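PDB 3I44: aldehyde dehydrogenase from Bartonella henselae, which probably catalyses the NAD(P)+-dependent oxidation of aldehydes to carboxylic acids. Local coordinates for residues A[32-37]-A[207-212]; A[91-96]-A[212-217]. The protein carries 1 engineered substitution. One frame throughout, in Å; residues are numbered along the deposited sequence.

Interaction 1 of 2, residues A[32-37]-A[207-212]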
ATOM      1  N   GLY A  32      12.359  27.545   5.516  1.00 27.66           N
ATOM      2  CA  GLY A  32      13.690  27.970   5.917  1.00 28.44           C
ATOM      3  C   GLY A  32      13.764  28.914   7.109  1.00 29.03           C
ATOM      4  O   GLY A  32      14.841  29.344   7.440  1.00 28.88           O
ATOM      5  N   LEU A  33      12.635  29.201   7.760  1.00 29.92           N
ATOM      6  CA  LEU A  33      12.570  30.180   8.849  1.00 31.22           C
ATOM      7  C   LEU A  33      11.695  29.697   9.999  1.00 30.54           C
ATOM      8  O   LEU A  33      10.658  29.042   9.772  1.00 29.69           O
ATOM      9  CB  LEU A  33      11.960  31.502   8.347  1.00 32.13           C
ATOM     10  CG  LEU A  33      12.746  32.315   7.302  1.00 35.79           C
ATOM     11  CD1 LEU A  33      11.925  33.527   6.864  1.00 37.55           C
ATOM     12  CD2 LEU A  33      14.096  32.762   7.856  1.00 37.94           C
ATOM     13  N   TRP A  34      12.088  30.062  11.216  1.00 30.20           N
ATOM     14  CA  TRP A  34      11.244  29.854  12.395  1.00 30.99           C
ATOM     15  C   TRP A  34      10.243  31.000  12.465  1.00 32.55           C
ATOM     16  O   TRP A  34      10.658  32.149  12.567  1.00 31.95           O
ATOM     17  CB  TRP A  34      12.087  29.786  13.674  1.00 30.66           C
ATOM     18  CG  TRP A  34      12.873  28.540  13.761  1.00 28.97           C
ATOM     19  CD1 TRP A  34      14.186  28.373  13.458  1.00 28.67           C
ATOM     20  CD2 TRP A  34      12.387  27.265  14.176  1.00 26.64           C
ATOM     21  NE1 TRP A  34      14.552  27.056  13.648  1.00 28.31           N
ATOM     22  CE2 TRP A  34      13.465  26.359  14.092  1.00 28.25           C
ATOM     23  CE3 TRP A  34      11.146  26.798  14.605  1.00 26.78           C
ATOM     24  CZ2 TRP A  34      13.334  25.015  14.419  1.00 26.42           C
ATOM     25  CZ3 TRP A  34      11.021  25.460  14.938  1.00 25.68           C
ATOM     26  CH2 TRP A  34      12.116  24.592  14.839  1.00 25.94           C
ATOM     27  N   ASP A  35       8.947  30.699  12.394  1.00 33.62           N
ATOM     28  CA  ASP A  35       7.915  31.742  12.406  1.00 35.40           C
ATOM     29  C   ASP A  35       6.800  31.400  13.400  1.00 35.76           C
ATOM     30  O   ASP A  35       6.605  30.219  13.753  1.00 33.83           O
ATOM     31  CB  ASP A  35       7.333  31.927  10.993  1.00 36.41           C
ATOM     32  CG  ASP A  35       6.555  33.250  10.828  1.00 41.59           C
ATOM     33  OD1 ASP A  35       6.753  34.229  11.628  1.00 45.37           O
ATOM     34  OD2 ASP A  35       5.740  33.298   9.877  1.00 47.78           O
ATOM     35  N   ASP A  36       6.080  32.445  13.843  1.00 35.92           N
ATOM     36  CA  ASP A  36       4.939  32.312  14.760  1.00 36.02           C
ATOM     37  C   ASP A  36       3.808  31.546  14.103  1.00 34.87           C
ATOM     38  O   ASP A  36       3.648  31.618  12.912  1.00 34.50           O
ATOM     39  CB  ASP A  36       4.402  33.714  15.148  1.00 37.17           C
ATOM     40  CG  ASP A  36       5.452  34.591  15.857  1.00 39.11           C
ATOM     41  OD1 ASP A  36       6.390  34.068  16.502  1.00 42.39           O
ATOM     42  OD2 ASP A  36       5.324  35.829  15.772  1.00 45.76           O
ATOM     43  N   PRO A  37       2.996  30.821  14.881  1.00 34.44           N
ATOM     44  CA  PRO A  37       1.762  30.261  14.310  1.00 34.58           C
ATOM     45  C   PRO A  37       0.749  31.358  13.912  1.00 35.36           C
ATOM     46  O   PRO A  37       0.879  32.480  14.378  1.00 34.64           O
ATOM     47  CB  PRO A  37       1.187  29.463  15.472  1.00 34.44           C
ATOM     48  CG  PRO A  37       1.646  30.223  16.682  1.00 34.90           C
ATOM     49  CD  PRO A  37       3.005  30.767  16.354  1.00 34.38           C
ATOM     50  N   PHE A 207      16.026  18.654  15.653  1.00 21.76           N
ATOM     51  CA  PHE A 207      16.328  18.039  14.362  1.00 22.46           C
ATOM     52  C   PHE A 207      16.104  19.055  13.247  1.00 22.64           C
ATOM     53  O   PHE A 207      16.915  19.159  12.311  1.00 22.70           O
ATOM     54  CB  PHE A 207      15.493  16.783  14.133  1.00 22.47           C
ATOM     55  CG  PHE A 207      15.865  16.026  12.900  1.00 23.40           C
ATOM     56  CD1 PHE A 207      16.972  15.188  12.895  1.00 25.60           C
ATOM     57  CD2 PHE A 207      15.126  16.149  11.746  1.00 24.94           C
ATOM     58  CE1 PHE A 207      17.339  14.475  11.751  1.00 24.00           C
ATOM     59  CE2 PHE A 207      15.472  15.433  10.597  1.00 27.17           C
ATOM     60  CZ  PHE A 207      16.575  14.593  10.609  1.00 26.75           C
ATOM     61  N   ALA A 208      15.037  19.843  13.385  1.00 22.42           N
ATOM     62  CA  ALA A 208      14.790  20.955  12.468  1.00 22.23           C
ATOM     63  C   ALA A 208      15.973  21.907  12.430  1.00 22.57           C
ATOM     64  O   ALA A 208      16.379  22.318  11.354  1.00 22.43           O
ATOM     65  CB  ALA A 208      13.503  21.712  12.827  1.00 21.10           C
ATOM     66  N   GLU A 209      16.489  22.286  13.597  1.00 22.99           N
ATOM     67  CA  GLU A 209      17.678  23.146  13.650  1.00 23.33           C
ATOM     68  C   GLU A 209      18.893  22.501  13.000  1.00 23.17           C
ATOM     69  O   GLU A 209      19.723  23.192  12.435  1.00 24.12           O
ATOM     70  CB  GLU A 209      18.055  23.495  15.088  1.00 22.84           C
ATOM     71  CG  GLU A 209      17.061  24.369  15.820  1.00 25.80           C
ATOM     72  CD  GLU A 209      17.519  24.648  17.262  1.00 28.81           C
ATOM     73  OE1 GLU A 209      18.708  24.884  17.487  1.00 31.87           O
ATOM     74  OE2 GLU A 209      16.716  24.574  18.184  1.00 32.53           O
ATOM     75  N   ILE A 210      19.049  21.187  13.170  1.00 23.30           N
ATOM     76  CA  ILE A 210      20.123  20.458  12.491  1.00 21.93           C
ATOM     77  C   ILE A 210      20.023  20.648  10.974  1.00 21.64           C
ATOM     78  O   ILE A 210      21.019  21.006  10.332  1.00 19.84           O
ATOM     79  CB  ILE A 210      20.166  19.009  12.929  1.00 21.34           C
ATOM     80  CG1 ILE A 210      20.636  18.966  14.389  1.00 22.55           C
ATOM     81  CG2 ILE A 210      21.153  18.149  12.067  1.00 20.46           C
ATOM     82  CD1 ILE A 210      20.336  17.652  15.144  1.00 21.50           C
ATOM     83  N   LEU A 211      18.811  20.501  10.424  1.00 21.89           N
ATOM     84  CA  LEU A 211      18.586  20.555   8.982  1.00 23.54           C
ATOM     85  C   LEU A 211      18.796  21.982   8.466  1.00 24.47           C
ATOM     86  O   LEU A 211      19.325  22.214   7.394  1.00 25.30           O
ATOM     87  CB  LEU A 211      17.175  20.055   8.602  1.00 23.49           C
ATOM     88  CG  LEU A 211      17.144  18.585   8.174  1.00 23.29           C
ATOM     89  CD1 LEU A 211      17.698  17.670   9.275  1.00 21.59           C
ATOM     90  CD2 LEU A 211      15.718  18.187   7.784  1.00 22.55           C
ATOM     91  N   ASP A 212      18.421  22.937   9.284  1.00 25.64           N
ATOM     92  CA  ASP A 212      18.600  24.330   8.937  1.00 26.30           C
ATOM     93  C   ASP A 212      20.090  24.680   8.874  1.00 26.49           C
ATOM     94  O   ASP A 212      20.523  25.340   7.957  1.00 26.26           O
ATOM     95  CB  ASP A 212      17.897  25.165   9.985  1.00 26.50           C
ATOM     96  CG  ASP A 212      17.987  26.641   9.705  1.00 27.31           C
ATOM     97  OD1 ASP A 212      17.587  27.077   8.627  1.00 25.25           O
ATOM     98  OD2 ASP A 212      18.428  27.348  10.600  1.00 30.75           O
TER
HETATM   99  O   HOH W   1      17.430  26.720  13.264  1.00 29.66           O
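W34 reaches from the edge strand 33-35 of the N-terminal four-stranded sheet onto helix 202-213, which in the aldehyde dehydrogenase fold belongs to the Rossmann-like nucleotide-binding domain. At W34 the backbones stand well apart, with 9.4 Å between the CA atoms of W34 and E209, and the indole bridges that distance. Its CG stands beside the backbone N and anti to the carbonyl carbon (chi1 -71°), and the second torsion turns the indole so that its six-membered ring comes to the helix.

The tight part is small and apolar. W34 CZ2 lies 3.7 Å from A208 CB, and the neighbouring W34 CH2 meets the same methyl at 3.8 Å, so the far corner of the benzo ring rests on a buried alanine that is backed by F221 of strand 221-223. Next to this methyl the aliphatic part of E209 takes over, its CG 4.0 Å from W34 CZ2. The E209 side chain crosses the indole at about a right angle, with ring and carboxylate planes 87° apart; the carboxylate itself is engaged by R101 in a salt bridge.

Toward D212 the contact turns loose and polar. No direct hydrogen bond joins the segments: G32 O and D212 OD1 are 3.8 Å apart, and OD1 is instead hydrogen-bonded to the hydroxyl of Y29, whose ring also meets that of W34. The CG of D212 is anti to its backbone N (chi1 -179°), an orientation that sends the carboxylate toward the strand, where a water bridges the separation. Lying in the plane of the indole at its edge, this water accepts from W34 NE1 at 2.9 Å and donates to D212 OD2, also at 2.9 Å.

Interaction 2 of 2, residues A[91-96]-A[212-217]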
ATOM      1  N   VAL A  91      22.619  14.819   3.237  1.00 22.05           N
ATOM      2  CA  VAL A  91      22.428  13.810   4.296  1.00 21.87           C
ATOM      3  C   VAL A  91      23.716  13.550   5.096  1.00 21.52           C
ATOM      4  O   VAL A  91      23.693  13.400   6.315  1.00 20.48           O
ATOM      5  CB  VAL A  91      21.842  12.523   3.705  1.00 22.43           C
ATOM      6  CG1 VAL A  91      21.847  11.342   4.759  1.00 21.70           C
ATOM      7  CG2 VAL A  91      20.427  12.847   3.207  1.00 21.14           C
ATOM      8  N   GLU A  92      24.852  13.574   4.419  1.00 21.26           N
ATOM      9  CA  GLU A  92      26.131  13.469   5.138  1.00 20.95           C
ATOM     10  C   GLU A  92      26.358  14.668   6.044  1.00 20.56           C
ATOM     11  O   GLU A  92      26.836  14.524   7.165  1.00 20.26           O
ATOM     12  CB  GLU A  92      27.282  13.168   4.156  1.00 20.81           C
ATOM     13  CG  GLU A  92      27.088  11.721   3.514  1.00 21.55           C
ATOM     14  CD  GLU A  92      28.339  11.206   2.769  1.00 24.68           C
ATOM     15  OE1 GLU A  92      29.271  12.033   2.508  1.00 21.33           O
ATOM     16  OE2 GLU A  92      28.403   9.979   2.469  1.00 22.30           O
ATOM     17  N   LYS A  93      25.990  15.848   5.569  1.00 21.17           N
ATOM     18  CA  LYS A  93      26.090  17.063   6.366  1.00 21.84           C
ATOM     19  C   LYS A  93      25.143  17.016   7.583  1.00 21.75           C
ATOM     20  O   LYS A  93      25.524  17.357   8.705  1.00 21.78           O
ATOM     21  CB  LYS A  93      25.794  18.284   5.490  1.00 22.13           C
ATOM     22  CG  LYS A  93      26.071  19.653   6.171  1.00 25.79           C
ATOM     23  CD  LYS A  93      27.445  19.614   6.877  1.00 30.64           C
ATOM     24  CE  LYS A  93      28.267  20.856   6.712  1.00 34.81           C
ATOM     25  NZ  LYS A  93      29.728  20.492   6.807  1.00 36.43           N
ATOM     26  N   ILE A  94      23.933  16.512   7.367  1.00 21.65           N
ATOM     27  CA  ILE A  94      22.980  16.346   8.438  1.00 20.59           C
ATOM     28  C   ILE A  94      23.567  15.415   9.512  1.00 20.21           C
ATOM     29  O   ILE A  94      23.479  15.709  10.679  1.00 21.30           O
ATOM     30  CB  ILE A  94      21.644  15.805   7.900  1.00 20.60           C
ATOM     31  CG1 ILE A  94      20.892  16.916   7.131  1.00 21.51           C
ATOM     32  CG2 ILE A  94      20.784  15.193   9.070  1.00 18.25           C
ATOM     33  CD1 ILE A  94      19.645  16.367   6.308  1.00 22.59           C
ATOM     34  N   LEU A  95      24.135  14.279   9.110  1.00 20.17           N
ATOM     35  CA  LEU A  95      24.758  13.364  10.041  1.00 20.52           C
ATOM     36  C   LEU A  95      25.870  14.042  10.855  1.00 21.13           C
ATOM     37  O   LEU A  95      25.944  13.870  12.063  1.00 20.48           O
ATOM     38  CB  LEU A  95      25.347  12.168   9.303  1.00 20.18           C
ATOM     39  CG  LEU A  95      26.036  11.114  10.191  1.00 20.84           C
ATOM     40  CD1 LEU A  95      25.071  10.603  11.302  1.00 20.09           C
ATOM     41  CD2 LEU A  95      26.574   9.949   9.359  1.00 20.74           C
ATOM     42  N   GLU A  96      26.746  14.774  10.163  1.00 22.27           N
ATOM     43  CA  GLU A  96      27.835  15.498  10.823  1.00 23.40           C
ATOM     44  C   GLU A  96      27.292  16.455  11.892  1.00 22.64           C
ATOM     45  O   GLU A  96      27.798  16.464  13.000  1.00 23.35           O
ATOM     46  CB  GLU A  96      28.678  16.265   9.809  1.00 24.46           C
ATOM     47  CG  GLU A  96      29.581  17.262  10.474  1.00 28.61           C
ATOM     48  CD  GLU A  96      30.493  17.969   9.514  1.00 33.33           C
ATOM     49  OE1 GLU A  96      30.167  18.107   8.327  1.00 36.24           O
ATOM     50  OE2 GLU A  96      31.535  18.426   9.985  1.00 38.57           O
ATOM     51  N   ASP A 212      18.421  22.937   9.284  1.00 25.64           N
ATOM     52  CA  ASP A 212      18.600  24.330   8.937  1.00 26.30           C
ATOM     53  C   ASP A 212      20.090  24.680   8.874  1.00 26.49           C
ATOM     54  O   ASP A 212      20.523  25.340   7.957  1.00 26.26           O
ATOM     55  CB  ASP A 212      17.897  25.165   9.985  1.00 26.50           C
ATOM     56  CG  ASP A 212      17.987  26.641   9.705  1.00 27.31           C
ATOM     57  OD1 ASP A 212      17.587  27.077   8.627  1.00 25.25           O
ATOM     58  OD2 ASP A 212      18.428  27.348  10.600  1.00 30.75           O
ATOM     59  N   GLU A 213      20.861  24.210   9.859  1.00 27.69           N
ATOM     60  CA  GLU A 213      22.317  24.415   9.890  1.00 27.43           C
ATOM     61  C   GLU A 213      23.010  23.693   8.721  1.00 27.97           C
ATOM     62  O   GLU A 213      24.052  24.138   8.232  1.00 28.02           O
ATOM     63  CB  GLU A 213      22.898  23.956  11.224  1.00 26.98           C
ATOM     64  CG  GLU A 213      24.402  24.292  11.394  1.00 28.53           C
ATOM     65  CD  GLU A 213      25.000  23.914  12.760  1.00 30.00           C
ATOM     66  OE1 GLU A 213      26.251  23.908  12.862  1.00 31.20           O
ATOM     67  OE2 GLU A 213      24.246  23.616  13.718  1.00 29.80           O
ATOM     68  N   ALA A 214      22.424  22.584   8.278  1.00 27.99           N
ATOM     69  CA  ALA A 214      22.887  21.858   7.084  1.00 27.83           C
ATOM     70  C   ALA A 214      22.590  22.602   5.781  1.00 28.16           C
ATOM     71  O   ALA A 214      22.982  22.146   4.712  1.00 27.38           O
ATOM     72  CB  ALA A 214      22.266  20.445   7.041  1.00 27.88           C
ATOM     73  N   ALA A 215      21.881  23.733   5.869  1.00 28.07           N
ATOM     74  CA  ALA A 215      21.541  24.559   4.716  1.00 28.22           C
ATOM     75  C   ALA A 215      20.685  23.831   3.675  1.00 28.07           C
ATOM     76  O   ALA A 215      20.744  24.109   2.499  1.00 27.51           O
ATOM     77  CB  ALA A 215      22.815  25.181   4.061  1.00 28.82           C
ATOM     78  N   LEU A 216      19.841  22.926   4.139  1.00 27.95           N
ATOM     79  CA  LEU A 216      18.856  22.298   3.280  1.00 27.91           C
ATOM     80  C   LEU A 216      17.989  23.418   2.678  1.00 28.30           C
ATOM     81  O   LEU A 216      17.569  24.318   3.408  1.00 27.60           O
ATOM     82  CB  LEU A 216      18.018  21.322   4.121  1.00 27.81           C
ATOM     83  CG  LEU A 216      17.330  20.154   3.458  1.00 27.12           C
ATOM     84  CD1 LEU A 216      18.329  19.170   2.800  1.00 23.99           C
ATOM     85  CD2 LEU A 216      16.445  19.504   4.486  1.00 26.10           C
ATOM     86  N   PRO A 217      17.736  23.390   1.346  1.00 28.70           N
ATOM     87  CA  PRO A 217      16.998  24.471   0.694  1.00 28.35           C
ATOM     88  C   PRO A 217      15.635  24.748   1.306  1.00 28.63           C
ATOM     89  O   PRO A 217      14.926  23.828   1.771  1.00 28.15           O
ATOM     90  CB  PRO A 217      16.834  23.977  -0.739  1.00 28.55           C
ATOM     91  CG  PRO A 217      17.942  23.049  -0.950  1.00 29.12           C
ATOM     92  CD  PRO A 217      18.142  22.362   0.373  1.00 29.53           C
TER
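A Schellman motif closes helix 202-213, and the turn it makes packs against the side of helix 84-100. The evidence for the motif is the positive phi of A215 (61°) together with two bonds back into the last turn, one of them from A215 N to D212 O at 3.0 Å. Just before this reversal stands A214, whose CB points at the neighbouring helix and makes the close contacts from its segment, with L216 adding some looser cover. Its small methyl allows a close approach of the backbones, the CA atoms of I94 and A214 being 5.7 Å apart.

Two consecutive residues of helix 84-100 receive the methyl. I94 CG1 approaches A214 CB to 3.8 Å; with CG1 beside the backbone N and anti to the carbonyl carbon (chi1 -73°), this branch is swung toward the turn although the CB leaves the helix at a slant to it. The I94 side chain also touches L186 of helix 174-188 and L211, and I97, one turn further along its own helix, adds to the cover of A214. The partners named on this inner flank are all apolar.

On the outer flank K93 supplies only the base of its chain, its CG lying 4.0 Å from both CA and CB of A214. Beyond CG the chain bends at chi2 and chi3 and leads the ammonium away from the turn, back to its own helix. There it forms a salt bridge with E96, NZ to OE1 2.9 Å, in which the nitrogen meets the oxygen from above the carboxylate plane, 41° out of it.

In the fold
Both contacts use helix 202-213, one along its last turns, the other at the turn that ends it, and they share D212. Interaction 1 is a surface contact joining the helix to the N-terminal sheet; interaction 2 is buried and joins the helix end to helix 84-100. Their chemistry follows: the first mixes an aromatic-methyl touch with a water bridge, whereas the second is aliphatic, its one salt bridge lying within a single segment. The centres are 13 Å apart, yet the two meet directly through L211, which takes no part in the first contact: L211 CD2 packs 3.6 Å from L216 CD2, and L211 CD1 lies 3.8 Å from I94 CD1.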